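Local coordinates for sulfite reductase [ferredoxin] (Mycobacterium tuberculosis, PDB 1ZJ8), which catalyses the six-electron reduction of sulfite to sulfide with electrons from ferredoxin, using a siroheme and a [4Fe-4S] cluster, at residues Ile223-His231 against Pro333-His342; Arg385-Val393 against Trp421-Ser429. One frame throughout, in Å; residues are numbered along the deposited sequence.

In the fold
Contact 1 joins the turn that follows strand 219-224 to the linker between strands 328-329 and 344-347; contact 2 sets the hairpin loop of strands 384-386 and 392-397 against the strand that leads into the cluster site. Their centres are 15 Å apart, and they touch directly: D341 OD2 of contact 1 forms a salt bridge with R423 NE of contact 2 at 2.9 Å, and P388 CG packs on D228 O at 3.6 Å. Contact 2 lies in the active site, with the Q390 side chain about 3 Å from the siroheme and C428 on the iron-sulfur cluster. Contact 1 stands farther back, the D228 side chain being about 13 Å from the siroheme.

Contact 1. Residues Ile223-His231 against Pro333-His342; sequences ISGLQDVAH and PEPVKHPIDH
The side chains of H342 and D228 cross at about a right angle, and their ring and carboxylate planes are 69° apart. NE2 of H342 donates to OD2 of D228 over 2.7 Å, nearly straight at 169°. The bond runs close to the ring plane but reaches the oxygen from its anti side, somewhat out of the carboxylate plane. CG of D228 sits between its backbone N and carbonyl carbon (chi1 57°), which carries the acid across to the histidine. S182 also bonds to OD2, while Q346 pairs with ND1 of H342, so both ring nitrogens have partners and the imidazole is fixed in its rotation. At the ring edge, CD1 of L226 lies 3.6 Å from CE1 of H342; CG2 of I340, from the same segment as the histidine, lies over one face toward the rim.

This is a turn held against an irregular linker, with no strand pairing between them. Residues 225-228 form the turn that leaves inner strand 219-224 of the mixed six-stranded sheet, and Q227 is the centre of an inverse gamma turn. From there its side chain reaches out, extended beyond CG, to slide past V336 in the opposite direction. The terminal amide grips the linker backbone twice: NE2 of Q227 donates to E334 O at 3.0 Å, in the plane of its own amide but above the carbonyl plane of E334, and OE1 of Q227 accepts a weak bond from V336 N at 3.3 Å. A methyl of V336 backs this amide, CG1 lying 3.7 Å from NE2 of Q227. On the linker, I340 lays CD1 against the turn's backbone, 3.3 Å from Q227 O, while its CB packs 3.9 Å from CB of D228.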
loop_
_atom_site.group_PDB
_atom_site.type_symbol
_atom_site.label_atom_id
_atom_site.label_comp_id
_atom_site.label_asym_id
_atom_site.label_seq_id
_atom_site.Cartn_x
_atom_site.Cartn_y
_atom_site.Cartn_z
ATOM N N ILE A 223 5.862 7.920 7.277
ATOM C CA ILE A 223 6.582 9.112 7.761
ATOM C C ILE A 223 6.811 10.161 6.651
ATOM O O ILE A 223 7.519 9.867 5.687
ATOM C CB ILE A 223 7.941 8.712 8.359
ATOM C CG1 ILE A 223 7.740 7.830 9.597
ATOM C CG2 ILE A 223 8.748 9.951 8.737
ATOM C CD1 ILE A 223 9.008 7.256 10.135
ATOM N N SER A 224 6.258 11.377 6.808
ATOM C CA SER A 224 6.385 12.423 5.776
ATOM C C SER A 224 6.117 13.841 6.304
ATOM O O SER A 224 5.288 14.034 7.180
ATOM C CB SER A 224 5.436 12.119 4.597
ATOM O OG SER A 224 5.384 13.167 3.632
ATOM N N GLY A 225 6.811 14.826 5.740
ATOM C CA GLY A 225 6.512 16.234 5.983
ATOM C C GLY A 225 5.443 16.813 5.064
ATOM O O GLY A 225 5.293 18.037 4.981
ATOM N N LEU A 226 4.741 15.934 4.341
ATOM C CA LEU A 226 3.464 16.242 3.653
ATOM C C LEU A 226 2.447 15.168 4.034
ATOM O O LEU A 226 2.823 14.092 4.468
ATOM C CB LEU A 226 3.622 16.212 2.119
ATOM C CG LEU A 226 4.386 17.320 1.406
ATOM C CD1 LEU A 226 4.488 17.016 -0.093
ATOM C CD2 LEU A 226 3.720 18.661 1.645
ATOM N N GLN A 227 1.164 15.438 3.850
ATOM C CA GLN A 227 0.138 14.390 3.988
ATOM C C GLN A 227 -0.078 13.709 2.629
ATOM O O GLN A 227 -1.143 13.857 2.044
ATOM C CB GLN A 227 -1.199 14.982 4.478
ATOM C CG GLN A 227 -1.194 15.648 5.871
ATOM C CD GLN A 227 -2.404 16.593 6.048
ATOM O OE1 GLN A 227 -3.549 16.147 6.014
ATOM N NE2 GLN A 227 -2.145 17.885 6.216
ATOM N N ASP A 228 0.945 12.999 2.133
ATOM C CA ASP A 228 0.876 12.273 0.843
ATOM C C ASP A 228 1.102 10.771 1.007
ATOM O O ASP A 228 1.474 10.089 0.055
ATOM C CB ASP A 228 1.878 12.850 -0.163
ATOM C CG ASP A 228 3.308 12.840 0.350
ATOM O OD1 ASP A 228 3.595 12.142 1.348
ATOM O OD2 ASP A 228 4.140 13.560 -0.237
ATOM N N VAL A 229 0.864 10.263 2.217
ATOM C CA VAL A 229 1.169 8.872 2.581
ATOM C C VAL A 229 0.008 8.161 3.310
ATOM O O VAL A 229 0.214 7.244 4.107
ATOM C CB VAL A 229 2.469 8.801 3.463
ATOM C CG1 VAL A 229 3.692 9.286 2.689
ATOM C CG2 VAL A 229 2.309 9.604 4.754
ATOM N N ALA A 230 -1.218 8.561 3.024
ATOM C CA ALA A 230 -2.397 7.851 3.521
ATOM C C ALA A 230 -2.173 7.444 4.964
ATOM O O ALA A 230 -2.288 6.274 5.323
ATOM C CB ALA A 230 -2.694 6.620 2.643
ATOM N N HIS A 231 -1.834 8.413 5.796
ATOM C CA HIS A 231 -1.400 8.101 7.147
ATOM C C HIS A 231 -2.540 7.631 8.004
ATOM O O HIS A 231 -2.371 6.732 8.823
ATOM C CB HIS A 231 -0.742 9.301 7.793
ATOM C CG HIS A 231 -1.626 10.506 7.906
ATOM N ND1 HIS A 231 -2.190 10.905 9.100
ATOM C CD2 HIS A 231 -1.987 11.433 6.993
ATOM C CE1 HIS A 231 -2.876 12.017 8.911
ATOM N NE2 HIS A 231 -2.760 12.364 7.644
ATOM N N PRO A 333 -1.891 19.219 12.078
ATOM C CA PRO A 333 -1.767 20.112 10.925
ATOM C C PRO A 333 -3.100 20.205 10.222
ATOM O O PRO A 333 -3.908 19.289 10.351
ATOM C CB PRO A 333 -0.756 19.389 10.047
ATOM C CG PRO A 333 -1.013 17.937 10.327
ATOM C CD PRO A 333 -1.493 17.835 11.757
ATOM N N GLU A 334 -3.337 21.289 9.491
ATOM C CA GLU A 334 -4.607 21.458 8.769
ATOM C C GLU A 334 -4.782 20.330 7.769
ATOM O O GLU A 334 -3.986 20.211 6.835
ATOM C CB GLU A 334 -4.675 22.806 8.037
ATOM C CG GLU A 334 -4.815 24.010 8.968
ATOM C CD GLU A 334 -6.203 24.121 9.639
ATOM O OE1 GLU A 334 -6.291 24.240 10.901
ATOM O OE2 GLU A 334 -7.209 24.085 8.898
ATOM N N PRO A 335 -5.826 19.496 7.958
ATOM C CA PRO A 335 -6.011 18.392 7.009
ATOM C C PRO A 335 -6.176 18.967 5.606
ATOM O O PRO A 335 -6.817 19.993 5.454
ATOM C CB PRO A 335 -7.302 17.702 7.501
ATOM C CG PRO A 335 -7.508 18.166 8.931
ATOM C CD PRO A 335 -6.885 19.534 8.995
ATOM N N VAL A 336 -5.571 18.345 4.606
ATOM C CA VAL A 336 -5.617 18.888 3.257
ATOM C C VAL A 336 -6.997 18.679 2.676
ATOM O O VAL A 336 -7.727 17.792 3.118
ATOM C CB VAL A 336 -4.548 18.268 2.365
ATOM C CG1 VAL A 336 -3.191 18.821 2.770
ATOM C CG2 VAL A 336 -4.583 16.710 2.428
ATOM N N LYS A 337 -7.362 19.510 1.703
ATOM C CA LYS A 337 -8.683 19.383 1.063
ATOM C C LYS A 337 -8.643 18.197 0.094
ATOM O O LYS A 337 -9.392 17.221 0.242
ATOM C CB LYS A 337 -9.111 20.665 0.324
ATOM C CG LYS A 337 -8.822 21.987 1.058
ATOM C CD LYS A 337 -7.443 22.625 0.643
ATOM C CE LYS A 337 -7.543 24.170 0.447
ATOM N NZ LYS A 337 -8.444 24.585 -0.698
ATOM N N HIS A 338 -7.732 18.290 -0.872
ATOM C CA HIS A 338 -7.543 17.260 -1.894
ATOM C C HIS A 338 -6.317 16.427 -1.515
ATOM O O HIS A 338 -5.456 16.903 -0.782
ATOM C CB HIS A 338 -7.374 17.926 -3.270
ATOM C CG HIS A 338 -8.355 19.036 -3.517
ATOM N ND1 HIS A 338 -9.698 18.810 -3.763
ATOM C CD2 HIS A 338 -8.198 20.382 -3.510
ATOM C CE1 HIS A 338 -10.320 19.966 -3.914
ATOM N NE2 HIS A 338 -9.431 20.936 -3.767
ATOM N N PRO A 339 -6.243 15.172 -1.978
ATOM C CA PRO A 339 -5.027 14.408 -1.747
ATOM C C PRO A 339 -3.848 14.868 -2.615
ATOM O O PRO A 339 -4.046 15.539 -3.619
ATOM C CB PRO A 339 -5.434 12.964 -2.120
ATOM C CG PRO A 339 -6.871 12.974 -2.246
ATOM C CD PRO A 339 -7.234 14.356 -2.687
ATOM N N ILE A 340 -2.636 14.495 -2.215
ATOM C CA ILE A 340 -1.438 14.777 -2.988
ATOM C C ILE A 340 -0.886 13.490 -3.609
ATOM O O ILE A 340 -0.277 12.656 -2.921
ATOM C CB ILE A 340 -0.356 15.430 -2.100
ATOM C CG1 ILE A 340 -0.922 16.665 -1.375
ATOM C CG2 ILE A 340 0.904 15.776 -2.933
ATOM C CD1 ILE A 340 -1.389 16.395 0.026
ATOM N N ASP A 341 -1.080 13.325 -4.914
ATOM C CA ASP A 341 -0.494 12.162 -5.593
ATOM C C ASP A 341 0.793 12.469 -6.342
ATOM O O ASP A 341 1.432 11.543 -6.824
ATOM C CB ASP A 341 -1.500 11.446 -6.505
ATOM C CG ASP A 341 -1.978 12.295 -7.673
ATOM O OD1 ASP A 341 -1.419 13.365 -7.894
ATOM O OD2 ASP A 341 -2.919 11.873 -8.383
ATOM N N HIS A 342 1.166 13.751 -6.426
ATOM C CA HIS A 342 2.375 14.194 -7.122
ATOM C C HIS A 342 2.431 13.869 -8.598
ATOM O O HIS A 342 3.490 13.836 -9.166
ATOM C CB HIS A 342 3.618 13.629 -6.439
ATOM C CG HIS A 342 3.748 14.046 -5.014
ATOM N ND1 HIS A 342 3.958 15.358 -4.646
ATOM C CD2 HIS A 342 3.687 13.334 -3.869
ATOM C CE1 HIS A 342 4.020 15.433 -3.331
ATOM N NE2 HIS A 342 3.845 14.221 -2.836
#

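Contact 2. Residues Arg385-Val393 against Trp421-Ser429; sequences RFTPYQKLV and WRRNLMACS. With SF4 (iron/sulfur cluster), chain D.
The Y389 ring and the sulfur of M426 form a Met-aromatic contact of oblique geometry: SD of M426 stands 5.1 Å from the ring centroid, 64° off the ring normal. Its nearest ring atom is CD2 of Y389, 3.9 Å away, and the same sulfur also lies beside CA of that tyrosine. R480 makes a cation-pi contact with this ring and bonds to P388 O. The other flat group, the amide of Q390, has the M426 side chain crossing obliquely at its oxygen, CG of M426 being 3.2 Å from OE1 of Q390.

At its nitrogen the amide is held by a bond: NE2 of Q390 donates to A427 O over 2.9 Å at 163°, with the acceptor in the amide plane and the donor somewhat tilted from the carbonyl plane. With chi1 at -47° CG of Q390 turns away from the carbonyl carbon, and the extended chain beyond it carries the amide to the strand. R442 gives A427 O a second, weak bond. Q390, A427, C428 and S429 all line the siroheme pocket. One residue beyond A427, SG of C428 binds FE4 of the cluster at 2.3 Å, while S429 OG bonds to the siroheme; Q390 is thus tied to the backbone just ahead of a cluster ligand.

Farther along, K391 runs toward the backbone of R423, though its modelled position is doubtful. The R423 guanidinium points elsewhere, to D341.

The loop between strands 384-386 and 392-397, in the ferredoxin-like half domain, thus packs on edge strand 425-427 of the 4Fe-4S domain, whose other neighbours are parallel strand 469-472 and helix 442-455.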
loop_
_atom_site.group_PDB
_atom_site.type_symbol
_atom_site.label_atom_id
_atom_site.label_comp_id
_atom_site.label_asym_id
_atom_site.label_seq_id
_atom_site.Cartn_x
_atom_site.Cartn_y
_atom_site.Cartn_z
ATOM N N ARG A 385 11.180 7.860 -7.338
ATOM C CA ARG A 385 10.410 7.387 -6.200
ATOM C C ARG A 385 9.134 6.679 -6.653
ATOM O O ARG A 385 8.442 7.171 -7.562
ATOM C CB ARG A 385 10.001 8.577 -5.322
ATOM C CG ARG A 385 11.049 9.042 -4.300
ATOM C CD ARG A 385 11.931 10.138 -4.853
ATOM N NE ARG A 385 13.156 10.320 -4.072
ATOM C CZ ARG A 385 13.282 11.115 -3.008
ATOM N NH1 ARG A 385 12.273 11.839 -2.547
ATOM N NH2 ARG A 385 14.455 11.208 -2.413
ATOM N N PHE A 386 8.793 5.563 -6.016
ATOM C CA PHE A 386 7.456 5.005 -6.174
ATOM C C PHE A 386 6.490 5.691 -5.198
ATOM O O PHE A 386 6.928 6.195 -4.172
ATOM C CB PHE A 386 7.454 3.485 -5.919
ATOM C CG PHE A 386 8.325 2.672 -6.878
ATOM C CD1 PHE A 386 8.362 2.960 -8.245
ATOM C CD2 PHE A 386 9.064 1.589 -6.407
ATOM C CE1 PHE A 386 9.165 2.208 -9.127
ATOM C CE2 PHE A 386 9.851 0.836 -7.272
ATOM C CZ PHE A 386 9.902 1.147 -8.642
ATOM N N THR A 387 5.190 5.659 -5.504
ATOM C CA THR A 387 4.148 6.471 -4.826
ATOM C C THR A 387 3.209 5.583 -4.019
ATOM O O THR A 387 2.965 4.444 -4.379
ATOM C CB THR A 387 3.310 7.258 -5.888
ATOM O OG1 THR A 387 4.199 8.070 -6.659
ATOM C CG2 THR A 387 2.231 8.182 -5.305
ATOM N N PRO A 388 2.704 6.071 -2.882
ATOM C CA PRO A 388 1.623 5.296 -2.255
ATOM C C PRO A 388 0.291 5.266 -3.016
ATOM O O PRO A 388 -0.700 4.797 -2.466
ATOM C CB PRO A 388 1.473 5.951 -0.870
ATOM C CG PRO A 388 2.746 6.788 -0.683
ATOM C CD PRO A 388 3.135 7.218 -2.049
ATOM N N TYR A 389 0.272 5.706 -4.271
ATOM C CA TYR A 389 -0.927 5.631 -5.116
ATOM C C TYR A 389 -0.617 4.904 -6.417
ATOM O O TYR A 389 -1.295 5.114 -7.436
ATOM C CB TYR A 389 -1.496 7.031 -5.332
ATOM C CG TYR A 389 -2.102 7.550 -4.042
ATOM C CD1 TYR A 389 -1.341 8.301 -3.147
ATOM C CD2 TYR A 389 -3.420 7.222 -3.680
ATOM C CE1 TYR A 389 -1.879 8.733 -1.952
ATOM C CE2 TYR A 389 -3.962 7.659 -2.490
ATOM C CZ TYR A 389 -3.192 8.414 -1.633
ATOM O OH TYR A 389 -3.715 8.854 -0.437
ATOM N N GLN A 390 0.409 4.041 -6.336
ATOM C CA GLN A 390 0.849 3.142 -7.402
ATOM C C GLN A 390 1.368 3.897 -8.630
ATOM O O GLN A 390 1.102 3.510 -9.781
ATOM C CB GLN A 390 -0.262 2.182 -7.827
ATOM C CG GLN A 390 -0.999 1.502 -6.717
ATOM C CD GLN A 390 -2.244 0.813 -7.231
ATOM O OE1 GLN A 390 -2.986 1.377 -8.046
ATOM N NE2 GLN A 390 -2.480 -0.415 -6.774
ATOM N N LYS A 391 2.107 4.969 -8.370
ATOM C CA LYS A 391 2.629 5.844 -9.412
ATOM C C LYS A 391 4.129 5.970 -9.256
ATOM O O LYS A 391 4.707 5.443 -8.303
ATOM C CB LYS A 391 1.925 7.201 -9.348
ATOM C CG LYS A 391 0.491 7.165 -9.969
ATOM C CD LYS A 391 -0.633 7.446 -8.985
ATOM C CE LYS A 391 -2.048 7.243 -9.592
ATOM N NZ LYS A 391 -2.657 5.885 -9.501
ATOM N N LEU A 392 4.787 6.625 -10.203
ATOM C CA LEU A 392 6.211 6.919 -10.015
ATOM C C LEU A 392 6.586 8.332 -10.401
ATOM O O LEU A 392 6.065 8.876 -11.368
ATOM C CB LEU A 392 7.117 5.910 -10.737
ATOM C CG LEU A 392 6.580 5.049 -11.873
ATOM C CD1 LEU A 392 7.734 4.262 -12.535
ATOM C CD2 LEU A 392 5.527 4.076 -11.383
ATOM N N VAL A 393 7.515 8.901 -9.636
ATOM C CA VAL A 393 8.025 10.228 -9.939
ATOM C C VAL A 393 9.549 10.264 -10.007
ATOM O O VAL A 393 10.229 9.679 -9.168
ATOM C CB VAL A 393 7.411 11.314 -8.995
ATOM C CG1 VAL A 393 6.649 10.680 -7.849
ATOM C CG2 VAL A 393 8.451 12.309 -8.510
ATOM N N TRP A 421 -9.517 9.537 -14.952
ATOM C CA TRP A 421 -9.765 8.115 -14.765
ATOM C C TRP A 421 -8.501 7.337 -14.598
ATOM O O TRP A 421 -8.371 6.567 -13.661
ATOM C CB TRP A 421 -10.541 7.548 -15.961
ATOM C CG TRP A 421 -11.787 8.296 -16.116
ATOM C CD1 TRP A 421 -12.123 9.148 -17.130
ATOM C CD2 TRP A 421 -12.840 8.364 -15.161
ATOM N NE1 TRP A 421 -13.349 9.709 -16.878
ATOM C CE2 TRP A 421 -13.808 9.252 -15.673
ATOM C CE3 TRP A 421 -13.057 7.758 -13.911
ATOM C CZ2 TRP A 421 -14.968 9.551 -14.991
ATOM C CZ3 TRP A 421 -14.220 8.034 -13.240
ATOM C CH2 TRP A 421 -15.167 8.928 -13.782
ATOM N N ARG A 422 -7.567 7.529 -15.513
ATOM C CA ARG A 422 -6.280 6.839 -15.413
ATOM C C ARG A 422 -5.496 7.291 -14.186
ATOM O O ARG A 422 -4.771 6.523 -13.569
ATOM C CB ARG A 422 -5.458 7.125 -16.650
ATOM C CG ARG A 422 -4.187 6.331 -16.767
ATOM C CD ARG A 422 -3.293 7.018 -17.772
ATOM N NE ARG A 422 -2.657 6.079 -18.682
ATOM C CZ ARG A 422 -3.289 5.433 -19.663
ATOM N NH1 ARG A 422 -4.599 5.615 -19.907
ATOM N NH2 ARG A 422 -2.584 4.599 -20.417
ATOM N N ARG A 423 -5.629 8.567 -13.882
ATOM C CA ARG A 423 -4.935 9.167 -12.790
ATOM C C ARG A 423 -5.400 8.638 -11.465
ATOM O O ARG A 423 -4.603 8.318 -10.607
ATOM C CB ARG A 423 -5.191 10.665 -12.811
ATOM C CG ARG A 423 -4.630 11.328 -11.600
ATOM C CD ARG A 423 -4.379 12.730 -11.868
ATOM N NE ARG A 423 -3.808 13.384 -10.713
ATOM C CZ ARG A 423 -3.458 14.657 -10.713
ATOM N NH1 ARG A 423 -3.663 15.412 -11.789
ATOM N NH2 ARG A 423 -2.937 15.189 -9.625
ATOM N N ASN A 424 -6.708 8.573 -11.305
ATOM C CA ASN A 424 -7.295 8.369 -9.987
ATOM C C ASN A 424 -7.772 6.953 -9.664
ATOM O O ASN A 424 -8.380 6.740 -8.633
ATOM C CB ASN A 424 -8.441 9.368 -9.797
ATOM C CG ASN A 424 -7.958 10.779 -9.779
ATOM O OD1 ASN A 424 -7.043 11.095 -9.058
ATOM N ND2 ASN A 424 -8.547 11.631 -10.594
ATOM N N LEU A 425 -7.474 5.987 -10.510
ATOM C CA LEU A 425 -7.958 4.640 -10.284
ATOM C C LEU A 425 -6.866 3.795 -9.629
ATOM O O LEU A 425 -5.707 3.850 -10.005
ATOM C CB LEU A 425 -8.438 3.996 -11.601
ATOM C CG LEU A 425 -8.908 2.524 -11.507
ATOM C CD1 LEU A 425 -10.004 2.223 -12.492
ATOM C CD2 LEU A 425 -7.775 1.487 -11.681
ATOM N N MET A 426 -7.235 2.992 -8.651
ATOM C CA MET A 426 -6.335 1.956 -8.150
ATOM C C MET A 426 -7.045 0.612 -8.181
ATOM O O MET A 426 -8.279 0.539 -8.158
ATOM C CB MET A 426 -5.868 2.247 -6.713
ATOM C CG MET A 426 -4.941 3.437 -6.562
ATOM S SD MET A 426 -4.207 3.619 -4.895
ATOM C CE MET A 426 -5.532 3.163 -3.804
ATOM N N ALA A 427 -6.252 -0.448 -8.225
ATOM C CA ALA A 427 -6.764 -1.805 -8.163
ATOM C C ALA A 427 -5.714 -2.665 -7.484
ATOM O O ALA A 427 -4.520 -2.338 -7.505
ATOM C CB ALA A 427 -7.059 -2.323 -9.548
ATOM N N CYS A 428 -6.152 -3.757 -6.872
ATOM C CA CYS A 428 -5.242 -4.715 -6.257
ATOM C C CYS A 428 -4.840 -5.743 -7.306
ATOM O O CYS A 428 -5.119 -5.573 -8.497
ATOM C CB CYS A 428 -5.935 -5.392 -5.085
ATOM S SG CYS A 428 -7.263 -6.554 -5.567
ATOM N N SER A 429 -4.183 -6.810 -6.869
ATOM C CA SER A 429 -3.720 -7.846 -7.795
ATOM C C SER A 429 -4.893 -8.683 -8.348
ATOM O O SER A 429 -5.001 -8.914 -9.567
ATOM C CB SER A 429 -2.701 -8.696 -7.080
ATOM O OG SER A 429 -1.802 -7.819 -6.450
HETATM FE FE1 SF4 D . -7.822 -9.418 -1.600
HETATM FE FE2 SF4 D . -5.521 -7.941 -1.597
HETATM FE FE3 SF4 D . -5.669 -10.263 -3.037
HETATM FE FE4 SF4 D . -6.907 -7.946 -3.778
HETATM S S1 SF4 D . -4.636 -8.315 -3.670
HETATM S S2 SF4 D . -7.848 -10.076 -3.787
HETATM S S3 SF4 D . -7.658 -7.120 -1.775
HETATM S S4 SF4 D . -5.787 -10.085 -0.748
#